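Local coordinates for protein uncharacterized HTH-type transcriptional regulator HI_0893 (PDB 3QKX) that probably binds DNA through an N-terminal helix-turn-helix domain and regulates transcription as a member of the TetR family, at residues G138-L143 against R181-I186. Sequence-based numbering, arbitrary orientation.
Sequences GLLAEL and RSWRAI. With SO4 (sulfate ion), chain D.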
# COMPACT_ATOMS: atom_id res chain seq x y z
N GLY A 138 3.16 24.80 16.21
CA GLY A 138 4.60 24.72 16.05
C GLY A 138 5.17 23.32 16.21
O GLY A 138 6.36 23.19 16.37
N LEU A 139 4.34 22.28 16.13
CA LEU A 139 4.76 20.90 16.48
C LEU A 139 5.32 20.06 15.36
O LEU A 139 6.16 19.17 15.62
CB LEU A 139 3.59 20.09 17.04
CG LEU A 139 3.38 20.22 18.52
CD1 LEU A 139 2.83 21.61 18.81
CD2 LEU A 139 2.47 19.15 18.99
N LEU A 140 4.83 20.31 14.13
CA LEU A 140 5.03 19.41 13.01
C LEU A 140 5.97 19.98 11.96
O LEU A 140 6.10 21.19 11.86
CB LEU A 140 3.69 19.12 12.34
CG LEU A 140 2.69 18.22 13.05
CD1 LEU A 140 1.67 17.75 12.03
CD2 LEU A 140 3.35 17.03 13.70
N ALA A 141 6.57 19.11 11.15
CA ALA A 141 7.39 19.53 10.01
C ALA A 141 6.59 20.35 9.01
O ALA A 141 5.40 20.11 8.84
CB ALA A 141 7.98 18.33 9.32
N GLU A 142 7.23 21.32 8.35
CA GLU A 142 6.58 22.08 7.26
C GLU A 142 6.70 21.31 5.92
O GLU A 142 7.46 21.66 5.03
CB GLU A 142 7.13 23.54 7.18
CG GLU A 142 6.37 24.55 8.16
CD GLU A 142 6.80 26.03 7.98
N LEU A 143 5.92 20.23 5.84
CA LEU A 143 5.79 19.38 4.66
C LEU A 143 4.31 19.29 4.37
O LEU A 143 3.49 19.41 5.29
CB LEU A 143 6.34 17.99 4.97
CG LEU A 143 7.85 17.92 5.21
CD1 LEU A 143 8.25 16.63 5.88
CD2 LEU A 143 8.59 18.12 3.87
N ARG A 181 7.01 6.19 17.23
CA ARG A 181 8.09 6.37 16.27
C ARG A 181 7.61 6.96 14.97
O ARG A 181 8.30 7.79 14.38
CB ARG A 181 8.80 5.06 16.05
CG ARG A 181 9.66 4.71 17.23
CD ARG A 181 10.28 3.38 17.11
NE ARG A 181 11.22 3.14 18.20
CZ ARG A 181 12.44 3.67 18.29
NH1 ARG A 181 12.91 4.51 17.37
NH2 ARG A 181 13.20 3.36 19.34
N SER A 182 6.41 6.57 14.51
CA SER A 182 5.85 7.19 13.30
C SER A 182 5.53 8.69 13.53
O SER A 182 5.71 9.52 12.62
CB SER A 182 4.60 6.45 12.87
OG SER A 182 3.62 6.58 13.86
N TRP A 183 5.07 9.01 14.74
CA TRP A 183 4.90 10.40 15.19
C TRP A 183 6.21 11.15 15.17
O TRP A 183 6.27 12.27 14.69
CB TRP A 183 4.37 10.40 16.61
CG TRP A 183 4.31 11.74 17.30
CD1 TRP A 183 5.02 12.11 18.39
CD2 TRP A 183 3.42 12.81 17.03
NE1 TRP A 183 4.66 13.36 18.80
CE2 TRP A 183 3.66 13.81 17.98
CE3 TRP A 183 2.43 13.02 16.07
CZ2 TRP A 183 2.98 15.02 17.99
CZ3 TRP A 183 1.75 14.22 16.08
CH2 TRP A 183 2.03 15.21 17.03
N ARG A 184 7.25 10.50 15.66
CA ARG A 184 8.59 11.07 15.72
C ARG A 184 9.06 11.57 14.35
O ARG A 184 9.70 12.61 14.24
CB ARG A 184 9.57 10.02 16.25
CG ARG A 184 10.79 10.57 16.84
CD ARG A 184 11.79 9.49 17.19
NE ARG A 184 11.37 8.62 18.29
CZ ARG A 184 12.18 7.73 18.89
NH1 ARG A 184 13.45 7.58 18.47
NH2 ARG A 184 11.74 6.97 19.89
N ALA A 185 8.71 10.82 13.30
CA ALA A 185 9.07 11.16 11.93
C ALA A 185 8.50 12.50 11.42
O ALA A 185 9.05 13.09 10.49
CB ALA A 185 8.62 10.03 11.00
N ILE A 186 7.38 12.95 11.99
CA ILE A 186 6.75 14.21 11.54
C ILE A 186 6.86 15.35 12.53
O ILE A 186 6.23 16.38 12.32
CB ILE A 186 5.27 14.03 11.10
CG1 ILE A 186 4.41 13.49 12.22
CG2 ILE A 186 5.19 13.14 9.89
CD1 ILE A 186 2.96 13.58 11.94
S SO4 D . 11.41 2.09 21.73
O1 SO4 D . 11.97 3.39 22.15
O2 SO4 D . 12.41 1.32 20.98
O3 SO4 D . 10.19 2.30 20.96
O4 SO4 D . 11.07 1.31 22.92
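The carbonyl O of Ile186 takes the backbone N-H of Ala141 in a bond of 3.0 Å from N to O. The N-H points almost straight at the oxygen (160°), but the donor stands 39° out of the carbonyl plane. Leu140 borders the same oxygen: its CA makes a weak C-H...O contact of 3.3 Å with Ile186 O, and its CD2 lies equally near. Beyond this polar link, the Leu140 and Ile186 side chains run alongside each other in the same direction, with CD2 of Leu140 3.9 Å from CD1 of Ile186. The Leu140 methyl also reaches the indole of Trp183, 4.0 Å from CZ3, whereas Leu139 brings CD2 to the ring edge, 4.3 Å from CZ2. With CG anti to the backbone N (chi1 172°), the indole of Trp183 is carried close to both leucines. At the start of 181-186, Arg181 grips a sulfate, and its NH1 bonds to Ala185 O of the second subunit, placing the contact at the dimer interface. Within the all-helical C-terminal domain of this TetR-family regulator, the loop between helices 126-137 and 145-151 thus meets the C-terminal part of helix 172-184 and the residues that follow, with Ile186 packed on both flanking helices and Trp183 against helix 81-98.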